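Local atomic coordinates of endoglucanase, family GH5 (Zobellia galactanivorans, PDB entry 6GL2), a protein that hydrolyses hemicellulose, probably cleaving beta-linked glucans such as mixed-linked glucan, as a family 5 glycoside hydrolase. Residues V66-H71 against D86-I91; D37-A40 against P44-T47; I104-H107 against T111-L114; M31-Y34 against T39-G42. All blocks are in the same frame, centred on the assembly; numbering follows the deposited sequence.

Interaction 1: V66-H71 against D86-I91; sequences VTWKFH and DKVEAI
The indole of W68 meets V88 at the far corner of its six-membered ring, where CH2 lies 4.0 Å from V88 CG2. The methyl arrives obliquely, and the two side chains cross at about a right angle. One face of the same ring is occupied from within its own segment: V66 CG1 stands 3.3 Å above the indole plane, displaced toward the rim. V66 also reaches tip to tip against V88, CG1 lying 3.9 Å from V88 CG2. The other V66 branch joins in, CG2 lying 4.1 Å from V88 CG1. With V88 CG1 anti to its backbone N (chi1 173°), CG2 falls beside that N and becomes the methyl that touches both partners. Across the two segments no hydrogen bond forms; the 110 Å² buried here is apolar packing between three buried residues. The indole N-H is nevertheless satisfied, since W68 NE1 donates to N105 O, which ties the ring's other end to the third barrel strand. The contact joins the loop that follows strand 61-64 to helix 82-96, the next helix of the TIM barrel. I104 of strand 101-105 touches both W68 and V88, while W84 and L85 of the same helix and M31 of an earlier loop pack alongside.

Interaction 2: D37-A40 against P44-T47; sequences DETA and PLTT
Two neighbouring pieces of the long loop between strand 24-26 and helix 48-57 meet here. One is a type I beta turn from D37 to A40, whose central residues E38 and T39 touch L45. The turn is doubly fastened: A40 N bonds to D37 O, and D37 OD1 accepts from T39 N at 2.9 Å, an Asx turn, and also from T39 OG1 at 2.7 Å. Both donors reach the oxygen from one face of the carboxylate, about 40° out of its plane. This ties down the hydroxyl of T39 and leaves its methyl for the contact, with CG2 3.8 Å from L45 CD2. The same leucine methyl also lies against the glutamate, E38 OE1 standing 3.4 Å from L45 CD2 as the two side chains cross at about a right angle. E38 reaches this place by folding at chi2 (-90°). Between the backbones, water 1 is 2.9 Å from E38 O and 3.1 Å from P44 O, but it has two protons to share among these and other acceptors, so both bonds need not be made at once. Further on, T47 is the N-cap of helix 48-57, its OG1 accepting from M50 N. E38 OE1 forms a salt bridge with K87 on helix 82-96. A leucine methyl beside this ion pair may shield one flank of the carboxylate from water and so favour the pairing.

Interaction 3: I104-H107 against T111-L114; sequences INIH and TWIL
I106 spreads its two branches over two partners, and its torsions decide which goes where. CG1 lies beside the backbone N (chi1 -63°), leaving CG2 anti to it, 3.9 Å from I113 CD1. The longer branch is extended, so that CD1 comes within 4.2 Å of W112 CH2, approaching the indole obliquely. I113 answers with a similar shape: its CG1 turns beside its own N, and an extended chain carries CD1 outward to cross I106 at a slant. W112 takes the less common setting with CG between the backbone N and the carbonyl carbon (chi1 57°), which folds the indole back alongside I113; I113 CG1 sits 3.6 Å above one ring face, offset toward the rim. The indole N-H is held by D109, NE1 bonding to OD1. This is the carboxyl end of strand 101-105 in the TIM barrel, the end where family 5 hydrolases carry their active site, and the loop leading into helix 117-137 folds back on I106, close after the strand. I106 faces that helix, packing on L127 and W131. Its neighbours in sequence turn elsewhere, touching R63 of the adjacent strand 61-64. There the amide of N105 serves the imidazole of H107: ND2 donates to H107 ND1 over 3.0 Å at 169°, lying in the ring plane. N105 ND2 also bonds to E148 OE2, while OD1 accepts from V66 N, fixing the amide's rotation from both ends.

Interaction 4: M31-Y34 against T39-G42; sequences MDTY and TAWG
A CH-pi contact joins T33 to W41 within the long loop that follows strand 24-26 and precedes helix 48-57. The methyl T33 CG2 is 3.7 Å from the centroid of the indole's five-membered ring and only 14° off its normal, hence over the face. Farther along the same face, Y34 N lies over the six-membered ring at 3.4 Å from W41 CZ2, and Y34 CB touches that carbon at 3.6 Å. In T33, OG1 lies beside the backbone N (chi1 -68°), which leaves CG2 anti to it and over the indole. The single hydroxyl proton is shared between A30 O and E38 O; water 2 donates to T33 OG1 at 3.3 Å and weakly accepts from W41 N, bridging the segments. At the ring edge, in its plane, water 3 accepts from W41 NE1 at 3.2 Å and donates weakly to Y34 O. A type I turn from T39 to G42, closed by G42 N to T39 O, presents the indole. The side chain of W41 is about 3 Å from a bound imidazole, probably from the crystallisation liquor. Y34 meets F70 of the loop after strand 61-64 edge-to-face, and M31 packs on W84, K87, V88 and I91 of helix 82-96.

Interactions 2 and 4 share T39 and A40, and their centres are 6 Å apart, both within one loop. Interaction 1 touches that loop from both its segments: K87 NZ on helix 82-96 is 2.7 Å from E38 OE1, and T67 OG1 in the loop after strand 61-64 is 2.7 Å from D32 O. Interaction 1 is likewise tied to interaction 3, V66 O being 2.8 Å from H107 N. Interactions 3 and 4 touch where H107 CD2 comes within 3.5 Å of D32 CB, whereas interactions 2 and 3 do not meet, their nearest atoms being about 11 Å apart. All four lie away from the magnesium site of D240, T242 and D248.

Interaction 1: V66-H71 against D86-I91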
loop_
_atom_site.group_PDB
_atom_site.type_symbol
_atom_site.label_atom_id
_atom_site.label_comp_id
_atom_site.label_asym_id
_atom_site.label_seq_id
_atom_site.Cartn_x
_atom_site.Cartn_y
_atom_site.Cartn_z
ATOM N N VAL A 66 -0.187 -4.242 7.506
ATOM C CA VAL A 66 0.032 -5.030 8.730
ATOM C C VAL A 66 1.508 -4.930 9.044
ATOM O O VAL A 66 2.404 -5.161 8.223
ATOM C CB VAL A 66 -0.281 -6.539 8.484
ATOM C CG1 VAL A 66 -0.019 -7.364 9.739
ATOM C CG2 VAL A 66 -1.746 -6.731 8.045
ATOM N N THR A 67 1.788 -4.653 10.303
ATOM C CA THR A 67 3.151 -4.685 10.892
ATOM C C THR A 67 3.264 -6.016 11.620
ATOM O O THR A 67 2.393 -6.368 12.423
ATOM C CB THR A 67 3.417 -3.475 11.791
ATOM O OG1 THR A 67 3.439 -2.300 10.974
ATOM C CG2 THR A 67 4.760 -3.642 12.576
ATOM N N TRP A 68 4.288 -6.768 11.307
ATOM C CA TRP A 68 4.433 -8.158 11.776
ATOM C C TRP A 68 5.434 -8.268 12.904
ATOM O O TRP A 68 5.417 -9.272 13.593
ATOM C CB TRP A 68 4.860 -9.076 10.587
ATOM C CG TRP A 68 3.848 -9.070 9.501
ATOM C CD1 TRP A 68 3.778 -8.198 8.443
ATOM C CD2 TRP A 68 2.701 -9.942 9.319
ATOM N NE1 TRP A 68 2.702 -8.475 7.673
ATOM C CE2 TRP A 68 2.021 -9.526 8.137
ATOM C CE3 TRP A 68 2.203 -11.010 10.058
ATOM C CZ2 TRP A 68 0.846 -10.121 7.687
ATOM C CZ3 TRP A 68 1.007 -11.595 9.628
ATOM C CH2 TRP A 68 0.406 -11.199 8.423
ATOM N N LYS A 69 6.309 -7.304 13.086
ATOM C CA LYS A 69 7.463 -7.401 14.029
ATOM C C LYS A 69 7.092 -7.921 15.413
ATOM O O LYS A 69 7.760 -8.821 15.942
ATOM C CB LYS A 69 8.184 -6.037 14.095
ATOM C CG LYS A 69 9.412 -6.117 15.014
ATOM C CD LYS A 69 10.195 -4.843 15.060
ATOM C CE LYS A 69 11.256 -4.851 16.183
ATOM N NZ LYS A 69 11.207 -6.081 17.067
ATOM N N PHE A 70 6.043 -7.431 15.973
ATOM C CA PHE A 70 5.762 -7.808 17.337
ATOM C C PHE A 70 5.154 -9.183 17.447
ATOM O O PHE A 70 4.774 -9.614 18.543
ATOM C CB PHE A 70 4.913 -6.735 18.002
ATOM C CG PHE A 70 5.634 -5.423 18.140
ATOM C CD1 PHE A 70 6.451 -5.244 19.201
ATOM C CD2 PHE A 70 5.493 -4.419 17.221
ATOM C CE1 PHE A 70 7.123 -4.071 19.350
ATOM C CE2 PHE A 70 6.206 -3.238 17.319
ATOM C CZ PHE A 70 7.012 -3.106 18.411
ATOM N N HIS A 71 4.965 -9.878 16.349
ATOM C CA HIS A 71 4.344 -11.199 16.285
ATOM C C HIS A 71 5.196 -12.206 15.608
ATOM O O HIS A 71 4.630 -13.234 15.179
ATOM C CB HIS A 71 2.931 -11.108 15.783
ATOM C CG HIS A 71 2.072 -10.111 16.481
ATOM N ND1 HIS A 71 1.404 -10.394 17.595
ATOM C CD2 HIS A 71 1.955 -8.739 16.271
ATOM C CE1 HIS A 71 0.790 -9.252 17.996
ATOM N NE2 HIS A 71 1.155 -8.267 17.168
ATOM N N ASP A 86 -4.772 -14.843 12.602
ATOM C CA ASP A 86 -6.222 -14.928 12.710
ATOM C C ASP A 86 -6.840 -13.520 12.580
ATOM O O ASP A 86 -7.898 -13.375 11.944
ATOM C CB ASP A 86 -6.653 -15.567 14.024
ATOM C CG ASP A 86 -6.398 -17.058 14.098
ATOM O OD1 ASP A 86 -6.080 -17.740 13.173
ATOM O OD2 ASP A 86 -6.436 -17.521 15.317
ATOM N N LYS A 87 -6.283 -12.568 13.308
ATOM C CA LYS A 87 -6.779 -11.191 13.236
ATOM C C LYS A 87 -6.713 -10.582 11.840
ATOM O O LYS A 87 -7.645 -9.897 11.427
ATOM C CB LYS A 87 -6.098 -10.302 14.244
ATOM C CG LYS A 87 -6.385 -10.678 15.693
ATOM C CD LYS A 87 -5.540 -9.851 16.641
ATOM C CE LYS A 87 -6.330 -9.544 17.892
ATOM N NZ LYS A 87 -5.741 -8.462 18.763
ATOM N N VAL A 88 -5.586 -10.766 11.195
ATOM C CA VAL A 88 -5.445 -10.288 9.853
ATOM C C VAL A 88 -6.530 -10.904 8.973
ATOM O O VAL A 88 -7.175 -10.241 8.148
ATOM C CB VAL A 88 -4.030 -10.527 9.302
ATOM C CG1 VAL A 88 -3.973 -10.151 7.808
ATOM C CG2 VAL A 88 -2.977 -9.858 10.159
ATOM N N GLU A 89 -6.650 -12.246 9.086
ATOM C CA GLU A 89 -7.623 -12.946 8.248
ATOM C C GLU A 89 -9.059 -12.464 8.496
ATOM O O GLU A 89 -9.827 -12.375 7.558
ATOM C CB GLU A 89 -7.419 -14.444 8.473
ATOM C CG GLU A 89 -8.333 -15.309 7.636
ATOM C CD GLU A 89 -7.939 -16.803 7.589
ATOM O OE1 GLU A 89 -7.372 -17.243 8.581
ATOM O OE2 GLU A 89 -8.455 -17.518 6.658
ATOM N N ALA A 90 -9.381 -12.259 9.746
ATOM C CA ALA A 90 -10.703 -11.805 10.025
ATOM C C ALA A 90 -11.035 -10.485 9.320
ATOM O O ALA A 90 -12.130 -10.342 8.776
ATOM C CB ALA A 90 -10.887 -11.658 11.513
ATOM N N ILE A 91 -10.118 -9.513 9.390
ATOM C CA ILE A 91 -10.371 -8.234 8.743
ATOM C C ILE A 91 -10.423 -8.369 7.249
ATOM O O ILE A 91 -11.246 -7.817 6.541
ATOM C CB ILE A 91 -9.371 -7.164 9.198
ATOM C CG1 ILE A 91 -9.387 -6.961 10.675
ATOM C CG2 ILE A 91 -9.535 -5.860 8.403
ATOM C CD1 ILE A 91 -8.222 -6.195 11.241
#

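Interaction 2: D37-A40 against P44-T47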
loop_
_atom_site.group_PDB
_atom_site.type_symbol
_atom_site.label_atom_id
_atom_site.label_comp_id
_atom_site.label_asym_id
_atom_site.label_seq_id
_atom_site.Cartn_x
_atom_site.Cartn_y
_atom_site.Cartn_z
ATOM N N ASP A 37 0.284 -3.856 20.866
ATOM C CA ASP A 37 -1.163 -3.642 20.995
ATOM C C ASP A 37 -1.565 -2.757 19.786
ATOM O O ASP A 37 -1.187 -1.589 19.754
ATOM C CB ASP A 37 -1.437 -2.869 22.284
ATOM C CG ASP A 37 -2.874 -2.560 22.516
ATOM O OD1 ASP A 37 -3.709 -2.682 21.626
ATOM O OD2 ASP A 37 -3.221 -2.283 23.718
ATOM N N GLU A 38 -2.359 -3.305 18.894
ATOM C CA GLU A 38 -2.689 -2.610 17.692
ATOM C C GLU A 38 -3.693 -1.471 17.938
ATOM O O GLU A 38 -4.021 -0.724 17.006
ATOM C CB GLU A 38 -3.272 -3.552 16.607
ATOM C CG GLU A 38 -4.630 -4.104 16.816
ATOM C CD GLU A 38 -4.638 -5.426 17.556
ATOM O OE1 GLU A 38 -5.500 -6.262 17.188
ATOM O OE2 GLU A 38 -3.784 -5.684 18.491
ATOM N N THR A 39 -4.152 -1.298 19.168
ATOM C CA THR A 39 -4.990 -0.113 19.542
ATOM C C THR A 39 -4.156 1.034 20.069
ATOM O O THR A 39 -4.718 2.103 20.336
ATOM C CB THR A 39 -6.141 -0.466 20.513
ATOM O OG1 THR A 39 -5.559 -0.751 21.805
ATOM C CG2 THR A 39 -6.947 -1.635 20.087
ATOM N N ALA A 40 -2.843 0.880 20.145
ATOM C CA ALA A 40 -2.007 1.827 20.824
ATOM C C ALA A 40 -1.948 3.172 20.140
ATOM O O ALA A 40 -1.560 4.197 20.744
ATOM C CB ALA A 40 -0.603 1.258 20.976
ATOM N N PRO A 44 -9.752 1.844 17.431
ATOM C CA PRO A 44 -10.338 0.643 18.042
ATOM C C PRO A 44 -10.030 -0.597 17.256
ATOM O O PRO A 44 -9.705 -0.492 16.061
ATOM C CB PRO A 44 -11.810 0.988 18.060
ATOM C CG PRO A 44 -12.027 1.880 16.832
ATOM C CD PRO A 44 -10.775 2.757 16.889
ATOM N N LEU A 45 -10.240 -1.746 17.873
ATOM C CA LEU A 45 -10.264 -2.998 17.153
ATOM C C LEU A 45 -11.202 -2.928 16.010
ATOM O O LEU A 45 -12.330 -2.609 16.183
ATOM C CB LEU A 45 -10.595 -4.220 18.048
ATOM C CG LEU A 45 -9.628 -4.488 19.218
ATOM C CD1 LEU A 45 -10.283 -5.522 20.141
ATOM C CD2 LEU A 45 -8.244 -4.975 18.786
ATOM N N THR A 46 -10.744 -3.293 14.834
ATOM C CA THR A 46 -11.475 -3.209 13.593
ATOM C C THR A 46 -12.645 -4.175 13.637
ATOM O O THR A 46 -12.544 -5.274 14.104
ATOM C CB THR A 46 -10.547 -3.361 12.370
ATOM O OG1 THR A 46 -9.538 -2.303 12.446
ATOM C CG2 THR A 46 -11.358 -3.000 11.041
ATOM N N THR A 47 -13.774 -3.716 13.152
ATOM C CA THR A 47 -14.996 -4.554 13.073
ATOM C C THR A 47 -15.540 -4.585 11.689
ATOM O O THR A 47 -15.234 -3.719 10.814
ATOM C CB THR A 47 -16.101 -3.989 13.988
ATOM O OG1 THR A 47 -16.523 -2.734 13.477
ATOM C CG2 THR A 47 -15.638 -3.860 15.415
HETATM O O HOH W 1 -6.648 -1.085 15.875
#

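Interaction 3: I104-H107 against T111-L114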
loop_
_atom_site.group_PDB
_atom_site.type_symbol
_atom_site.label_atom_id
_atom_site.label_comp_id
_atom_site.label_asym_id
_atom_site.label_seq_id
_atom_site.Cartn_x
_atom_site.Cartn_y
_atom_site.Cartn_z
ATOM N N ILE A 104 -2.931 -7.199 1.458
ATOM C CA ILE A 104 -2.220 -7.409 2.763
ATOM C C ILE A 104 -0.729 -7.213 2.464
ATOM O O ILE A 104 -0.217 -7.728 1.465
ATOM C CB ILE A 104 -2.426 -8.863 3.243
ATOM C CG1 ILE A 104 -3.929 -9.046 3.640
ATOM C CG2 ILE A 104 -1.505 -9.155 4.438
ATOM C CD1 ILE A 104 -4.271 -10.530 3.920
ATOM N N ASN A 105 -0.021 -6.484 3.353
ATOM C CA ASN A 105 1.396 -6.186 3.143
ATOM C C ASN A 105 2.202 -6.510 4.359
ATOM O O ASN A 105 1.740 -7.068 5.338
ATOM C CB ASN A 105 1.576 -4.697 2.695
ATOM C CG ASN A 105 1.450 -3.698 3.793
ATOM O OD1 ASN A 105 1.245 -4.074 4.953
ATOM N ND2 ASN A 105 1.676 -2.408 3.488
ATOM N N ILE A 106 3.497 -6.219 4.247
ATOM C CA ILE A 106 4.427 -6.006 5.333
ATOM C C ILE A 106 4.659 -4.520 5.468
ATOM O O ILE A 106 5.133 -3.904 4.484
ATOM C CB ILE A 106 5.756 -6.796 5.131
ATOM C CG1 ILE A 106 5.529 -8.267 5.126
ATOM C CG2 ILE A 106 6.750 -6.354 6.183
ATOM C CD1 ILE A 106 6.784 -9.132 4.958
ATOM N N HIS A 107 4.356 -3.918 6.578
ATOM C CA HIS A 107 4.276 -2.456 6.701
ATOM C C HIS A 107 5.420 -1.853 7.475
ATOM O O HIS A 107 6.569 -1.813 6.913
ATOM C CB HIS A 107 2.861 -2.029 7.235
ATOM C CG HIS A 107 2.493 -0.647 6.864
ATOM N ND1 HIS A 107 2.061 -0.333 5.609
ATOM C CD2 HIS A 107 2.523 0.504 7.586
ATOM C CE1 HIS A 107 1.780 0.981 5.603
ATOM N NE2 HIS A 107 2.136 1.506 6.768
ATOM N N THR A 111 12.889 -2.350 10.737
ATOM C CA THR A 111 13.981 -2.655 11.680
ATOM C C THR A 111 14.566 -4.018 11.384
ATOM O O THR A 111 15.751 -4.216 11.705
ATOM C CB THR A 111 13.554 -2.558 13.099
ATOM O OG1 THR A 111 12.380 -3.355 13.361
ATOM C CG2 THR A 111 13.255 -1.040 13.427
ATOM N N TRP A 112 13.850 -4.916 10.732
ATOM C CA TRP A 112 14.429 -6.255 10.381
ATOM C C TRP A 112 14.548 -6.383 8.895
ATOM O O TRP A 112 14.729 -7.502 8.378
ATOM C CB TRP A 112 13.688 -7.432 11.046
ATOM C CG TRP A 112 12.195 -7.555 10.776
ATOM C CD1 TRP A 112 11.145 -6.905 11.411
ATOM C CD2 TRP A 112 11.533 -8.298 9.711
ATOM N NE1 TRP A 112 9.952 -7.276 10.860
ATOM C CE2 TRP A 112 10.094 -8.082 9.852
ATOM C CE3 TRP A 112 11.981 -9.126 8.684
ATOM C CZ2 TRP A 112 9.176 -8.679 8.989
ATOM C CZ3 TRP A 112 11.054 -9.708 7.827
ATOM C CH2 TRP A 112 9.693 -9.502 7.976
ATOM N N ILE A 113 14.317 -5.244 8.193
ATOM C CA ILE A 113 14.404 -5.232 6.727
ATOM C C ILE A 113 15.310 -4.085 6.232
ATOM O O ILE A 113 14.975 -3.267 5.368
ATOM C CB ILE A 113 13.004 -5.200 6.006
ATOM C CG1 ILE A 113 12.082 -6.246 6.572
ATOM C CG2 ILE A 113 13.150 -5.393 4.481
ATOM C CD1 ILE A 113 10.612 -6.115 6.179
ATOM N N LEU A 114 16.477 -3.953 6.825
ATOM C CA LEU A 114 17.348 -2.821 6.487
ATOM C C LEU A 114 18.034 -3.093 5.183
ATOM O O LEU A 114 18.634 -4.155 5.032
ATOM C CB LEU A 114 18.431 -2.683 7.567
ATOM C CG LEU A 114 18.204 -1.725 8.760
ATOM C CD1 LEU A 114 19.219 -1.815 9.901
ATOM C CD2 LEU A 114 18.229 -0.292 8.290
#

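Interaction 4: M31-Y34 against T39-G42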
loop_
_atom_site.group_PDB
_atom_site.type_symbol
_atom_site.label_atom_id
_atom_site.label_comp_id
_atom_site.label_asym_id
_atom_site.label_seq_id
_atom_site.Cartn_x
_atom_site.Cartn_y
_atom_site.Cartn_z
ATOM N N MET A 31 -3.724 -2.518 12.139
ATOM C CA MET A 31 -2.821 -3.648 12.209
ATOM C C MET A 31 -1.385 -3.284 11.934
ATOM O O MET A 31 -0.467 -4.054 12.201
ATOM C CB MET A 31 -3.290 -4.767 11.273
ATOM C CG MET A 31 -4.694 -5.303 11.625
ATOM S SD MET A 31 -4.730 -6.088 13.242
ATOM C CE MET A 31 -3.866 -7.671 12.777
ATOM N N ASP A 32 -1.177 -2.115 11.298
ATOM C CA ASP A 32 0.144 -1.537 11.062
ATOM C C ASP A 32 0.738 -0.794 12.264
ATOM O O ASP A 32 1.906 -0.430 12.208
ATOM C CB ASP A 32 0.094 -0.579 9.862
ATOM C CG ASP A 32 -1.015 0.396 9.959
ATOM O OD1 ASP A 32 -2.188 0.019 10.263
ATOM O OD2 ASP A 32 -0.775 1.633 9.702
ATOM N N THR A 33 -0.027 -0.598 13.317
ATOM C CA THR A 33 0.478 0.106 14.488
ATOM C C THR A 33 1.792 -0.522 14.949
ATOM O O THR A 33 1.921 -1.728 15.068
ATOM C CB THR A 33 -0.619 -0.003 15.566
ATOM O OG1 THR A 33 -1.757 0.739 15.196
ATOM C CG2 THR A 33 -0.113 0.478 16.993
ATOM N N TYR A 34 2.768 0.351 15.216
ATOM C CA TYR A 34 4.087 -0.155 15.622
ATOM C C TYR A 34 4.117 -0.314 17.138
ATOM O O TYR A 34 4.740 0.549 17.866
ATOM C CB TYR A 34 5.211 0.709 15.096
ATOM C CG TYR A 34 6.573 0.051 15.194
ATOM C CD1 TYR A 34 6.897 -0.985 14.408
ATOM C CD2 TYR A 34 7.458 0.434 16.163
ATOM C CE1 TYR A 34 8.125 -1.610 14.461
ATOM C CE2 TYR A 34 8.697 -0.212 16.250
ATOM C CZ TYR A 34 8.993 -1.252 15.415
ATOM O OH TYR A 34 10.232 -1.855 15.454
ATOM N N THR A 39 -4.152 -1.298 19.168
ATOM C CA THR A 39 -4.990 -0.113 19.542
ATOM C C THR A 39 -4.156 1.034 20.069
ATOM O O THR A 39 -4.718 2.103 20.336
ATOM C CB THR A 39 -6.141 -0.466 20.513
ATOM O OG1 THR A 39 -5.559 -0.751 21.805
ATOM C CG2 THR A 39 -6.947 -1.635 20.087
ATOM N N ALA A 40 -2.843 0.880 20.145
ATOM C CA ALA A 40 -2.007 1.827 20.824
ATOM C C ALA A 40 -1.948 3.172 20.140
ATOM O O ALA A 40 -1.560 4.197 20.744
ATOM C CB ALA A 40 -0.603 1.258 20.976
ATOM N N TRP A 41 -2.165 3.241 18.837
ATOM C CA TRP A 41 -2.172 4.428 18.046
ATOM C C TRP A 41 -3.537 5.081 17.971
ATOM O O TRP A 41 -3.641 6.076 17.278
ATOM C CB TRP A 41 -1.493 4.289 16.713
ATOM C CG TRP A 41 0.001 4.105 16.806
ATOM C CD1 TRP A 41 0.756 4.066 17.958
ATOM C CD2 TRP A 41 0.922 3.914 15.733
ATOM N NE1 TRP A 41 2.108 3.867 17.645
ATOM C CE2 TRP A 41 2.243 3.850 16.296
ATOM C CE3 TRP A 41 0.766 3.855 14.387
ATOM C CZ2 TRP A 41 3.347 3.707 15.499
ATOM C CZ3 TRP A 41 1.842 3.695 13.594
ATOM C CH2 TRP A 41 3.134 3.645 14.141
ATOM N N GLY A 42 -4.478 4.677 18.773
ATOM C CA GLY A 42 -5.717 5.436 18.921
ATOM C C GLY A 42 -6.908 4.905 18.185
ATOM O O GLY A 42 -7.983 5.511 18.337
HETATM O O HOH W 2 -4.252 2.113 16.817
HETATM O O HOH W 3 5.237 3.895 18.276
#